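Local coordinates for protein pleckstrin homology domain-containing family A member 8 (Homo sapiens, PDB 5KDI) that probably carries simple glycosphingolipids between membranes, holding the lipid in a pocket of its two-layer, all-helical GLTP-fold domain, at residues 20-25 against 73-78; 96-101 against 204-209; 106-111 against 188-193. The protein carries 2 engineered substitutions. One frame throughout, in Å; residues are numbered along the deposited sequence. Where two conformers were deposited one is given.

Contacts 2 and 3 share helix 93-115 of the all-helical GLTP fold; contact 1, between the starts of helices 24-32 and 74-83, packs against helices 93-115 and 172-202. Contact 3 joins these two long helices directly, and contact 2 brings helix 93-115 against the loop that follows helix 172-202. Centres are about 15 Å (contacts 1 and 2), 17 Å (1 and 3) and 16 Å (2 and 3) apart. Along the chain contact 1 closes first, and contact 3 is nested inside the loop closed by contact 2. Contacts 2 and 3 both touch the bound galactosylceramide, at its headgroup and its hydrocarbon chains respectively; contact 1 stands well away from it.

Contact 1 of 3, residues 20-25 against 73-78; sequences SGIPTE and TLQKIV
Three hydrogen bonds join 20-25 to 73-78, two of them made by the side-chain amide of Gln-75. Its OE1 accepts from Ile-22 N at 3.0 Å in a nearly straight bond (173°), with the N-H in the carbonyl plane and on a lone pair. Its NE2 gives to Ser-20 O at 2.8 Å; the donor stands above the carbonyl plane of Ser-20, although that oxygen lies in the amide plane of Gln-75. A bend at chi2 (95°) turns the amide toward the loop, and the two bonds together fix its flip. The third bond is backbone to backbone, Leu-74 N to Ile-22 O at 2.9 Å, and the same oxygen takes a CA-H...O contact from Thr-73.

Here two helix starts of the GLTP fold meet side by side: Pro-23 and Thr-73 are both N-cap residues, bridged through their backbones. Thr-73 OG1 caps its own helix by accepting from Lys-76 N, while Thr-24 OG1, close to the Thr-73 backbone, is hydrogen-bonded to Phe-71 O.

Apolar contacts fill in around these bonds. Ile-22 CG2 meets Leu-74 CD1 at 3.6 Å, the two side chains crossing at a slant, and Thr-24 CG2 reaches Ile-77 CD1 at 3.8 Å. Thr-73 CG2 lies against Gly-21 CA, also at 3.8 Å. Ile-195 of helix 172-202 covers Ile-22 and Gln-75, and Leu-97 of helix 93-115 packs on Leu-74.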
loop_
_atom_site.group_PDB
_atom_site.type_symbol
_atom_site.label_atom_id
_atom_site.label_comp_id
_atom_site.label_asym_id
_atom_site.label_seq_id
_atom_site.Cartn_x
_atom_site.Cartn_y
_atom_site.Cartn_z
ATOM N N SER A 20 -15.350 0.977 13.322
ATOM C CA SER A 20 -14.289 1.357 12.367
ATOM C C SER A 20 -13.739 0.158 11.612
ATOM O O SER A 20 -12.576 0.130 11.205
ATOM C CB SER A 20 -13.134 2.064 13.117
ATOM O OG SER A 20 -13.594 3.233 13.760
ATOM N N GLY A 21 -14.568 -0.874 11.421
ATOM C CA GLY A 21 -14.112 -2.074 10.744
ATOM C C GLY A 21 -13.744 -1.845 9.295
ATOM O O GLY A 21 -14.549 -1.303 8.546
ATOM N N ILE A 22 -12.544 -2.292 8.889
ATOM C CA ILE A 22 -12.078 -2.101 7.512
ATOM C C ILE A 22 -12.442 -3.382 6.767
ATOM O O ILE A 22 -11.909 -4.454 7.037
ATOM C CB ILE A 22 -10.540 -1.866 7.455
ATOM C CG1 ILE A 22 -10.148 -0.634 8.348
ATOM C CG2 ILE A 22 -10.057 -1.835 6.006
ATOM C CD1 ILE A 22 -8.649 -0.491 8.672
ATOM N N PRO A 23 -13.346 -3.251 5.770
ATOM C CA PRO A 23 -13.773 -4.441 5.001
ATOM C C PRO A 23 -12.557 -5.137 4.348
ATOM O O PRO A 23 -11.768 -4.487 3.607
ATOM C CB PRO A 23 -14.712 -3.846 3.940
ATOM C CG PRO A 23 -15.178 -2.578 4.507
ATOM C CD PRO A 23 -14.042 -2.031 5.308
ATOM N N THR A 24 -12.488 -6.458 4.500
ATOM C CA THR A 24 -11.297 -7.192 4.054
ATOM C C THR A 24 -11.089 -7.174 2.538
ATOM O O THR A 24 -10.009 -6.838 2.102
ATOM C CB THR A 24 -11.423 -8.646 4.511
ATOM O OG1 THR A 24 -11.604 -8.634 5.955
ATOM C CG2 THR A 24 -10.188 -9.498 4.120
ATOM N N GLU A 25 -12.108 -7.574 1.748
ATOM C CA GLU A 25 -11.904 -7.688 0.289
ATOM C C GLU A 25 -11.569 -6.360 -0.332
ATOM O O GLU A 25 -10.672 -6.263 -1.169
ATOM C CB GLU A 25 -13.069 -8.339 -0.469
ATOM C CG GLU A 25 -13.547 -9.694 0.017
ATOM C CD GLU A 25 -14.606 -10.333 -0.963
ATOM O OE1 GLU A 25 -14.822 -9.813 -2.111
ATOM O OE2 GLU A 25 -15.270 -11.336 -0.555
ATOM N N THR A 73 -13.867 -8.102 8.359
ATOM C CA THR A 73 -12.968 -7.015 8.506
ATOM C C THR A 73 -11.560 -7.472 8.856
ATOM O O THR A 73 -11.335 -8.561 9.366
ATOM C CB THR A 73 -13.423 -6.015 9.559
ATOM O OG1 THR A 73 -13.339 -6.641 10.829
ATOM C CG2 THR A 73 -14.849 -5.514 9.286
ATOM N N LEU A 74 -10.616 -6.583 8.601
ATOM C CA LEU A 74 -9.223 -6.847 8.978
ATOM C C LEU A 74 -9.105 -7.084 10.477
ATOM O O LEU A 74 -8.316 -7.951 10.932
ATOM C CB LEU A 74 -8.332 -5.715 8.513
ATOM C CG LEU A 74 -8.213 -5.342 7.016
ATOM C CD1 LEU A 74 -7.337 -4.112 6.772
ATOM C CD2 LEU A 74 -7.815 -6.544 6.166
ATOM N N GLN A 75 -9.779 -6.258 11.254
ATOM C CA GLN A 75 -9.710 -6.381 12.693
ATOM C C GLN A 75 -10.204 -7.740 13.212
ATOM O O GLN A 75 -9.630 -8.347 14.103
ATOM C CB GLN A 75 -10.411 -5.255 13.418
ATOM C CG GLN A 75 -9.848 -3.861 13.147
ATOM C CD GLN A 75 -10.577 -3.076 12.036
ATOM O OE1 GLN A 75 -10.950 -3.642 10.979
ATOM N NE2 GLN A 75 -10.800 -1.784 12.307
ATOM N N LYS A 76 -11.283 -8.256 12.582
ATOM C CA LYS A 76 -11.802 -9.567 12.929
ATOM C C LYS A 76 -10.792 -10.660 12.671
ATOM O O LYS A 76 -10.661 -11.596 13.476
ATOM C CB LYS A 76 -13.124 -9.824 12.237
ATOM C CG LYS A 76 -14.281 -8.997 12.823
ATOM C CD LYS A 76 -15.552 -9.202 11.997
ATOM C CE LYS A 76 -16.750 -8.463 12.524
ATOM N NZ LYS A 76 -17.263 -9.044 13.790
ATOM N N ILE A 77 -10.035 -10.546 11.580
ATOM C CA ILE A 77 -8.990 -11.518 11.308
ATOM C C ILE A 77 -7.870 -11.433 12.364
ATOM O O ILE A 77 -7.487 -12.463 12.935
ATOM C CB ILE A 77 -8.399 -11.336 9.888
ATOM C CG1 ILE A 77 -9.493 -11.603 8.810
ATOM C CG2 ILE A 77 -7.170 -12.255 9.709
ATOM C CD1 ILE A 77 -9.186 -11.269 7.374
ATOM N N VAL A 78 -7.354 -10.239 12.599
ATOM C CA VAL A 78 -6.239 -10.054 13.522
ATOM C C VAL A 78 -6.646 -10.480 14.928
ATOM O O VAL A 78 -5.900 -11.240 15.610
ATOM C CB VAL A 78 -5.721 -8.621 13.491
ATOM C CG1 VAL A 78 -4.684 -8.399 14.613
ATOM C CG2 VAL A 78 -5.095 -8.326 12.132
#

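Contact 2 of 3, residues 96-101 against 204-209; sequences ALLWLK and GLESDE. With 6S8 ((~{Z})-~{N}-[(~{E},2~{S},3~{R})-1-[(2~{R},3~{R},4~{S},5~{R},6~{R})-6-(hydroxymethyl)-3,4,5-tris(oxidanyl)oxan-2-yl]oxy-3-oxidanyl-octadec-4-en-2-yl]octadec-9-enamide), chain C.
In one of its two conformers, Lys-101 of helix 93-115 forms a salt bridge with Glu-206 in the loop after helix 172-202. Lys-101 NZ lies 2.9 Å from Glu-206 OE2, meeting it from above the carboxylate plane (43° out of it). The chain of Lys-101 leaves between its backbone N and carbonyl carbon (chi1 83°) and bends at its last torsion; that of Glu-206 folds at chi2 to meet it. Tyr-200 adds a cation-pi contact to the lysine. Beside this bridge Leu-98 points at the loop, its CD1 3.5 Å from Glu-206 OE1, so one carboxylate oxygen faces the ammonium and the other a methyl group.

In this GLTP fold the same helical turn serves the lipid site: Trp-99 carries the glycolipid over one ring face, sugar carbon C1A lying 3.8 Å above the plane, offset toward the rim. Trp-99 CZ3 comes within 3.3 Å of the lipid amide oxygen OAA.

Toward the chain end the contact slackens. Leu-98 CD2 meets Ser-207 CB at 4.2 Å, and Glu-209 O only approaches Trp-99 CZ2. Glu-209 is solvent-exposed and poorly ordered, though in one of the two serine conformers its backbone N bonds to Ser-207 OG, an ST turn.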
loop_
_atom_site.group_PDB
_atom_site.type_symbol
_atom_site.label_atom_id
_atom_site.label_comp_id
_atom_site.label_asym_id
_atom_site.label_seq_id
_atom_site.Cartn_x
_atom_site.Cartn_y
_atom_site.Cartn_z
ATOM N N ALA A 96 1.359 -10.668 7.760
ATOM C CA ALA A 96 1.174 -10.187 6.361
ATOM C C ALA A 96 0.669 -8.752 6.396
ATOM O O ALA A 96 1.179 -7.869 5.666
ATOM C CB ALA A 96 0.246 -11.082 5.556
ATOM N N LEU A 97 -0.306 -8.483 7.268
ATOM C CA LEU A 97 -0.890 -7.157 7.305
ATOM C C LEU A 97 0.099 -6.113 7.906
ATOM O O LEU A 97 0.059 -4.916 7.577
ATOM C CB LEU A 97 -2.206 -7.238 8.049
ATOM C CG LEU A 97 -3.013 -5.945 8.160
ATOM C CD1 LEU A 97 -3.313 -5.350 6.745
ATOM C CD2 LEU A 97 -4.277 -6.238 8.999
ATOM N N LEU A 98 0.956 -6.565 8.846
ATOM C CA LEU A 98 2.030 -5.727 9.353
ATOM C C LEU A 98 2.856 -5.160 8.211
ATOM O O LEU A 98 3.141 -3.946 8.125
ATOM C CB LEU A 98 2.899 -6.463 10.323
ATOM C CG LEU A 98 4.085 -5.724 10.959
ATOM C CD1 LEU A 98 3.608 -4.549 11.808
ATOM C CD2 LEU A 98 4.994 -6.735 11.658
ATOM N N TRP A 99 3.282 -6.069 7.344
ATOM C CA TRP A 99 4.124 -5.660 6.214
ATOM C C TRP A 99 3.335 -4.913 5.123
ATOM O O TRP A 99 3.890 -3.985 4.476
ATOM C CB TRP A 99 4.892 -6.841 5.658
ATOM C CG TRP A 99 5.986 -7.236 6.570
ATOM C CD1 TRP A 99 5.985 -8.268 7.544
ATOM C CD2 TRP A 99 7.251 -6.547 6.751
ATOM N NE1 TRP A 99 7.165 -8.287 8.215
ATOM C CE2 TRP A 99 7.976 -7.283 7.785
ATOM C CE3 TRP A 99 7.857 -5.443 6.142
ATOM C CZ2 TRP A 99 9.263 -6.911 8.166
ATOM C CZ3 TRP A 99 9.139 -5.102 6.533
ATOM C CH2 TRP A 99 9.823 -5.822 7.507
ATOM N N LEU A 100 2.055 -5.241 4.927
ATOM C CA LEU A 100 1.214 -4.432 4.039
ATOM C C LEU A 100 1.090 -2.999 4.530
ATOM O O LEU A 100 1.249 -2.045 3.728
ATOM C CB LEU A 100 -0.153 -5.029 3.765
ATOM C CG LEU A 100 -0.272 -6.221 2.873
ATOM C CD1 LEU A 100 -1.708 -6.751 2.941
ATOM C CD2 LEU A 100 0.090 -5.771 1.461
ATOM N N LYS A 101 0.827 -2.814 5.833
ATOM C CA LYS A 101 0.665 -1.463 6.306
ATOM C C LYS A 101 1.960 -0.664 6.233
ATOM O O LYS A 101 1.941 0.514 5.924
ATOM C CB LYS A 101 -0.029 -1.422 7.676
ATOM C CG LYS A 101 0.822 -1.626 8.903
ATOM C CD LYS A 101 0.035 -1.330 10.177
ATOM C CE LYS A 101 0.944 -1.111 11.384
ATOM N NZ LYS A 101 0.805 -2.329 12.202
ATOM N N GLY A 204 -0.051 -5.119 21.182
ATOM C CA GLY A 204 1.348 -5.522 21.370
ATOM C C GLY A 204 1.896 -6.281 20.141
ATOM O O GLY A 204 2.770 -7.155 20.319
ATOM N N LEU A 205 1.411 -5.933 18.921
ATOM C CA LEU A 205 1.710 -6.677 17.693
ATOM C C LEU A 205 2.746 -5.984 16.802
ATOM O O LEU A 205 3.044 -6.496 15.712
ATOM C CB LEU A 205 0.424 -6.939 16.907
ATOM C CG LEU A 205 -0.669 -7.711 17.559
ATOM C CD1 LEU A 205 -1.964 -7.692 16.737
ATOM C CD2 LEU A 205 -0.210 -9.079 17.990
ATOM N N GLU A 206 3.232 -4.791 17.183
ATOM C CA GLU A 206 4.281 -4.061 16.461
ATOM C C GLU A 206 5.637 -4.646 16.725
ATOM O O GLU A 206 6.323 -4.214 17.598
ATOM C CB GLU A 206 4.341 -2.571 16.856
ATOM C CG GLU A 206 3.210 -1.794 16.321
ATOM C CD GLU A 206 3.236 -1.555 14.778
ATOM O OE1 GLU A 206 4.191 -1.865 14.028
ATOM O OE2 GLU A 206 2.211 -1.066 14.354
ATOM N N SER A 207 6.031 -5.584 15.906
ATOM C CA SER A 207 7.295 -6.315 16.027
ATOM C C SER A 207 8.567 -5.446 15.737
ATOM O O SER A 207 8.602 -4.602 14.836
ATOM C CB SER A 207 7.346 -7.468 15.026
ATOM O OG SER A 207 8.680 -7.927 14.868
ATOM N N ASP A 208 9.611 -5.665 16.506
ATOM C CA ASP A 208 10.825 -4.841 16.333
ATOM C C ASP A 208 11.828 -5.519 15.371
ATOM O O ASP A 208 12.854 -4.960 15.032
ATOM C CB ASP A 208 11.431 -4.412 17.694
ATOM C CG ASP A 208 11.688 -5.591 18.679
ATOM O OD1 ASP A 208 10.998 -5.635 19.735
ATOM O OD2 ASP A 208 12.597 -6.435 18.422
ATOM N N GLU A 209 11.495 -6.726 14.914
ATOM C CA GLU A 209 12.281 -7.459 13.907
ATOM C C GLU A 209 12.451 -6.719 12.551
ATOM O O GLU A 209 11.519 -6.125 11.969
ATOM C CB GLU A 209 11.714 -8.888 13.670
ATOM C CG GLU A 209 11.601 -9.781 14.920
ATOM C CD GLU A 209 12.898 -9.898 15.735
ATOM O OE1 GLU A 209 13.940 -10.341 15.179
ATOM O OE2 GLU A 209 12.872 -9.556 16.951
HETATM C C1 6S8 C . 9.992 -8.003 4.173
HETATM C C2 6S8 C . 10.314 -6.913 3.176
HETATM N N2 6S8 C . 9.070 -6.284 2.754
HETATM C C3 6S8 C . 11.042 -7.529 1.947
HETATM O O3 6S8 C . 12.218 -8.196 2.451
HETATM C C4 6S8 C . 11.399 -6.460 0.982
HETATM C C5 6S8 C . 10.921 -6.472 -0.265
HETATM C C6 6S8 C . 11.220 -5.462 -1.338
HETATM C C7 6S8 C . 12.059 -4.265 -0.970
HETATM C C8 6S8 C . 12.587 -3.788 -2.295
HETATM C C9 6S8 C . 12.789 -2.321 -2.186
HETATM C C10 6S8 C . 11.458 -1.633 -2.337
HETATM C C11 6S8 C . 11.441 -0.753 -3.601
HETATM C C12 6S8 C . 10.428 0.361 -3.403
HETATM C C13 6S8 C . 9.408 0.538 -4.518
HETATM C C14 6S8 C . 9.913 1.238 -5.769
HETATM C C15 6S8 C . 8.811 2.085 -6.425
HETATM C C16 6S8 C . 8.590 1.934 -7.920
HETATM C C17 6S8 C . 8.646 3.183 -8.814
HETATM C C18 6S8 C . 7.551 4.220 -8.613
HETATM C C1A 6S8 C . 8.262 -9.629 4.565
HETATM O O1A 6S8 C . 9.112 -8.990 3.636
HETATM C C2A 6S8 C . 7.052 -10.168 3.854
HETATM O O2A 6S8 C . 6.339 -9.059 3.274
HETATM C C3A 6S8 C . 6.194 -11.036 4.773
HETATM O O3A 6S8 C . 5.165 -11.636 4.020
HETATM C C4A 6S8 C . 7.067 -12.078 5.446
HETATM O O4A 6S8 C . 7.422 -13.116 4.535
HETATM O O5A 6S8 C . 10.408 -11.817 7.149
HETATM C C5M 6S8 C . 8.268 -11.416 6.096
HETATM C C6A 6S8 C . 9.170 -12.436 6.740
HETATM O O6A 6S8 C . 9.005 -10.704 5.097
HETATM C CAA 6S8 C . 8.849 -4.982 2.852
HETATM O OAA 6S8 C . 9.607 -4.177 3.388
HETATM C CAB 6S8 C . 7.525 -4.547 2.299
HETATM C CAC 6S8 C . 7.981 -4.316 0.827
HETATM C CAD 6S8 C . 7.576 -2.971 0.403
HETATM C CAE 6S8 C . 6.613 -3.173 -0.733
HETATM C CAF 6S8 C . 6.198 -1.772 -1.157
HETATM C CAG 6S8 C . 4.668 -1.679 -1.297
HETATM C CAH 6S8 C . 4.279 -0.808 -2.498
HETATM C CAI 6S8 C . 4.670 0.601 -2.162
HETATM C CAJ 6S8 C . 5.187 1.461 -3.044
HETATM C CAK 6S8 C . 5.417 1.174 -4.493
HETATM C CAL 6S8 C . 5.435 2.601 -5.053
HETATM C CAM 6S8 C . 5.134 2.700 -6.534
HETATM C CAN 6S8 C . 3.783 2.123 -6.835
HETATM C CAO 6S8 C . 3.198 2.802 -8.052
HETATM C CAP 6S8 C . 2.320 3.970 -7.697
HETATM C CAQ 6S8 C . 0.992 3.888 -8.379
HETATM C CAR 6S8 C . -0.011 4.443 -7.449
#

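Contact 3 of 3, residues 106-111 against 188-193; sequences FLKGFL and AMEKQL. With 6S8 ((~{Z})-~{N}-[(~{E},2~{S},3~{R})-1-[(2~{R},3~{R},4~{S},5~{R},6~{R})-6-(hydroxymethyl)-3,4,5-tris(oxidanyl)oxan-2-yl]oxy-3-oxidanyl-octadec-4-en-2-yl]octadec-9-enamide), chain C.
Lys-108 and Met-189 carry most of this antiparallel helix-helix packing in the GLTP fold, with Glu-190 at its outer margin. The helix axes of 106-111 and 188-193 run at 151° to each other and stay 10.7 Å apart at their closest, a spacing bridged by long side chains.

Lys-108 has the most surface buried. Its CG is anti to the backbone N (chi1 -165°), which sends the aliphatic chain across to the partner helix: Lys-108 CB rests on Met-189 SD at 3.8 Å, and Lys-108 CD lies 3.9 Å from Glu-190 CB. The same CD approaches Leu-193 CD1. Bends at chi3 and chi4 carry the ammonium alongside the glutamate chain.

Met-189, modelled in two conformers, reaches back toward helix 93-115 with its thioether. In one of them a turn at chi3 (-47°) lays the Met-189 CE methyl near Leu-107 CD2, 4.2 Å away, where the two side chains cross at about a right angle; Leu-104 also packs on this methionine. Leu-107 links the interface to the pocket, since Leu-107 CB touches lipid carbon CAI at 3.9 Å. Phe-106, on the same helix, meets the acyl chain at its double bond, Phe-106 CD2 to CAJ.

Glu-190 runs extended at the exposed border. Its carboxylate and the Lys-108 ammonium are too far apart for a salt bridge, but their opposite charges probably still attract. In one of the two glutamate conformers a water spans the gap, accepting from Lys-108 NZ at 2.8 Å and donating a weak hydrogen bond to Glu-190 OE1 at 2.7 Å.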
loop_
_atom_site.group_PDB
_atom_site.type_symbol
_atom_site.label_atom_id
_atom_site.label_comp_id
_atom_site.label_asym_id
_atom_site.label_seq_id
_atom_site.Cartn_x
_atom_site.Cartn_y
_atom_site.Cartn_z
ATOM N N PHE A 106 4.790 3.792 3.164
ATOM C CA PHE A 106 5.748 4.199 2.146
ATOM C C PHE A 106 5.054 4.783 0.894
ATOM O O PHE A 106 5.363 5.916 0.446
ATOM C CB PHE A 106 6.715 3.081 1.798
ATOM C CG PHE A 106 7.590 3.367 0.602
ATOM C CD1 PHE A 106 8.549 4.353 0.624
ATOM C CD2 PHE A 106 7.411 2.686 -0.556
ATOM C CE1 PHE A 106 9.364 4.608 -0.497
ATOM C CE2 PHE A 106 8.207 2.926 -1.649
ATOM C CZ PHE A 106 9.172 3.900 -1.636
ATOM N N LEU A 107 4.064 4.047 0.364
ATOM C CA LEU A 107 3.312 4.514 -0.783
ATOM C C LEU A 107 2.661 5.900 -0.509
ATOM O O LEU A 107 2.708 6.799 -1.341
ATOM C CB LEU A 107 2.214 3.449 -1.112
ATOM C CG LEU A 107 1.255 3.878 -2.223
ATOM C CD1 LEU A 107 1.981 4.075 -3.584
ATOM C CD2 LEU A 107 0.156 2.829 -2.281
ATOM N N LYS A 108 2.049 6.033 0.664
ATOM C CA LYS A 108 1.388 7.275 1.068
ATOM C C LYS A 108 2.430 8.427 1.064
ATOM O O LYS A 108 2.176 9.515 0.551
ATOM C CB LYS A 108 0.680 7.150 2.399
ATOM C CG LYS A 108 -0.290 8.230 2.730
ATOM C CD LYS A 108 -1.058 8.051 3.986
ATOM C CE LYS A 108 -0.212 8.321 5.182
ATOM N NZ LYS A 108 -0.085 9.808 5.413
ATOM N N GLY A 109 3.623 8.153 1.647
ATOM C CA GLY A 109 4.671 9.169 1.732
ATOM C C GLY A 109 5.122 9.601 0.345
ATOM O O GLY A 109 5.312 10.778 0.079
ATOM N N PHE A 110 5.366 8.628 -0.530
ATOM C CA PHE A 110 5.827 8.890 -1.866
ATOM C C PHE A 110 4.765 9.693 -2.659
ATOM O O PHE A 110 5.077 10.694 -3.277
ATOM C CB PHE A 110 6.046 7.544 -2.561
ATOM C CG PHE A 110 6.204 7.662 -4.067
ATOM C CD1 PHE A 110 7.227 8.445 -4.697
ATOM C CD2 PHE A 110 5.325 6.999 -4.907
ATOM C CE1 PHE A 110 7.298 8.540 -6.072
ATOM C CE2 PHE A 110 5.410 7.081 -6.270
ATOM C CZ PHE A 110 6.397 7.835 -6.878
ATOM N N LEU A 111 3.507 9.288 -2.577
ATOM C CA LEU A 111 2.466 9.965 -3.340
ATOM C C LEU A 111 2.163 11.354 -2.794
ATOM O O LEU A 111 1.807 12.251 -3.556
ATOM C CB LEU A 111 1.196 9.129 -3.406
ATOM C CG LEU A 111 1.258 7.849 -4.217
ATOM C CD1 LEU A 111 -0.072 7.078 -4.053
ATOM C CD2 LEU A 111 1.521 8.128 -5.701
ATOM N N ALA A 188 -7.856 9.061 2.950
ATOM C CA ALA A 188 -8.597 7.806 3.211
ATOM C C ALA A 188 -7.621 6.723 3.645
ATOM O O ALA A 188 -7.870 6.031 4.616
ATOM C CB ALA A 188 -9.370 7.347 1.949
ATOM N N MET A 189 -6.505 6.596 2.947
ATOM C CA MET A 189 -5.473 5.640 3.322
ATOM C C MET A 189 -4.948 5.922 4.733
ATOM O O MET A 189 -4.810 5.021 5.583
ATOM C CB MET A 189 -4.328 5.574 2.306
ATOM C CG MET A 189 -3.568 4.288 2.456
ATOM S SD MET A 189 -1.898 4.440 1.785
ATOM C CE MET A 189 -2.191 5.216 0.225
ATOM N N GLU A 190 -4.662 7.205 4.998
ATOM C CA GLU A 190 -4.151 7.625 6.335
ATOM C C GLU A 190 -5.126 7.155 7.423
ATOM O O GLU A 190 -4.700 6.711 8.497
ATOM C CB GLU A 190 -3.979 9.130 6.378
ATOM C CG GLU A 190 -3.350 9.763 7.609
ATOM C CD GLU A 190 -3.216 11.321 7.551
ATOM O OE1 GLU A 190 -3.720 11.976 6.604
ATOM O OE2 GLU A 190 -2.614 11.922 8.479
ATOM N N LYS A 191 -6.429 7.373 7.201
ATOM C CA LYS A 191 -7.418 7.017 8.199
ATOM C C LYS A 191 -7.352 5.503 8.528
ATOM O O LYS A 191 -7.369 5.095 9.699
ATOM C CB LYS A 191 -8.830 7.401 7.735
ATOM C CG LYS A 191 -9.924 6.981 8.676
ATOM C CD LYS A 191 -11.278 7.401 8.117
ATOM C CE LYS A 191 -12.377 7.164 9.134
ATOM N NZ LYS A 191 -12.562 8.268 10.125
ATOM N N GLN A 192 -7.308 4.700 7.477
ATOM C CA GLN A 192 -7.243 3.259 7.645
ATOM C C GLN A 192 -5.935 2.816 8.283
ATOM O O GLN A 192 -5.938 1.952 9.189
ATOM C CB GLN A 192 -7.504 2.563 6.324
ATOM C CG GLN A 192 -8.922 2.836 5.814
ATOM C CD GLN A 192 -9.163 2.439 4.400
ATOM O OE1 GLN A 192 -8.578 1.428 3.931
ATOM N NE2 GLN A 192 -10.068 3.205 3.687
ATOM N N LEU A 193 -4.844 3.434 7.863
ATOM C CA LEU A 193 -3.532 3.054 8.461
ATOM C C LEU A 193 -3.495 3.421 9.971
ATOM O O LEU A 193 -2.886 2.721 10.753
ATOM C CB LEU A 193 -2.396 3.701 7.748
ATOM C CG LEU A 193 -2.182 3.195 6.363
ATOM C CD1 LEU A 193 -1.118 4.042 5.591
ATOM C CD2 LEU A 193 -1.750 1.747 6.352
HETATM C C1 6S8 C . 9.992 -8.003 4.173
HETATM C C2 6S8 C . 10.314 -6.913 3.176
HETATM N N2 6S8 C . 9.070 -6.284 2.754
HETATM C C3 6S8 C . 11.042 -7.529 1.947
HETATM O O3 6S8 C . 12.218 -8.196 2.451
HETATM C C4 6S8 C . 11.399 -6.460 0.982
HETATM C C5 6S8 C . 10.921 -6.472 -0.265
HETATM C C6 6S8 C . 11.220 -5.462 -1.338
HETATM C C7 6S8 C . 12.059 -4.265 -0.970
HETATM C C8 6S8 C . 12.587 -3.788 -2.295
HETATM C C9 6S8 C . 12.789 -2.321 -2.186
HETATM C C10 6S8 C . 11.458 -1.633 -2.337
HETATM C C11 6S8 C . 11.441 -0.753 -3.601
HETATM C C12 6S8 C . 10.428 0.361 -3.403
HETATM C C13 6S8 C . 9.408 0.538 -4.518
HETATM C C14 6S8 C . 9.913 1.238 -5.769
HETATM C C15 6S8 C . 8.811 2.085 -6.425
HETATM C C16 6S8 C . 8.590 1.934 -7.920
HETATM C C17 6S8 C . 8.646 3.183 -8.814
HETATM C C18 6S8 C . 7.551 4.220 -8.613
HETATM C C1A 6S8 C . 8.262 -9.629 4.565
HETATM O O1A 6S8 C . 9.112 -8.990 3.636
HETATM C C2A 6S8 C . 7.052 -10.168 3.854
HETATM O O2A 6S8 C . 6.339 -9.059 3.274
HETATM C C3A 6S8 C . 6.194 -11.036 4.773
HETATM O O3A 6S8 C . 5.165 -11.636 4.020
HETATM C C4A 6S8 C . 7.067 -12.078 5.446
HETATM O O4A 6S8 C . 7.422 -13.116 4.535
HETATM O O5A 6S8 C . 10.408 -11.817 7.149
HETATM C C5M 6S8 C . 8.268 -11.416 6.096
HETATM C C6A 6S8 C . 9.170 -12.436 6.740
HETATM O O6A 6S8 C . 9.005 -10.704 5.097
HETATM C CAA 6S8 C . 8.849 -4.982 2.852
HETATM O OAA 6S8 C . 9.607 -4.177 3.388
HETATM C CAB 6S8 C . 7.525 -4.547 2.299
HETATM C CAC 6S8 C . 7.981 -4.316 0.827
HETATM C CAD 6S8 C . 7.576 -2.971 0.403
HETATM C CAE 6S8 C . 6.613 -3.173 -0.733
HETATM C CAF 6S8 C . 6.198 -1.772 -1.157
HETATM C CAG 6S8 C . 4.668 -1.679 -1.297
HETATM C CAH 6S8 C . 4.279 -0.808 -2.498
HETATM C CAI 6S8 C . 4.670 0.601 -2.162
HETATM C CAJ 6S8 C . 5.187 1.461 -3.044
HETATM C CAK 6S8 C . 5.417 1.174 -4.493
HETATM C CAL 6S8 C . 5.435 2.601 -5.053
HETATM C CAM 6S8 C . 5.134 2.700 -6.534
HETATM C CAN 6S8 C . 3.783 2.123 -6.835
HETATM C CAO 6S8 C . 3.198 2.802 -8.052
HETATM C CAP 6S8 C . 2.320 3.970 -7.697
HETATM C CAQ 6S8 C . 0.992 3.888 -8.379
HETATM C CAR 6S8 C . -0.011 4.443 -7.449
HETATM O O HOH W 1 -2.162 11.443 4.524
#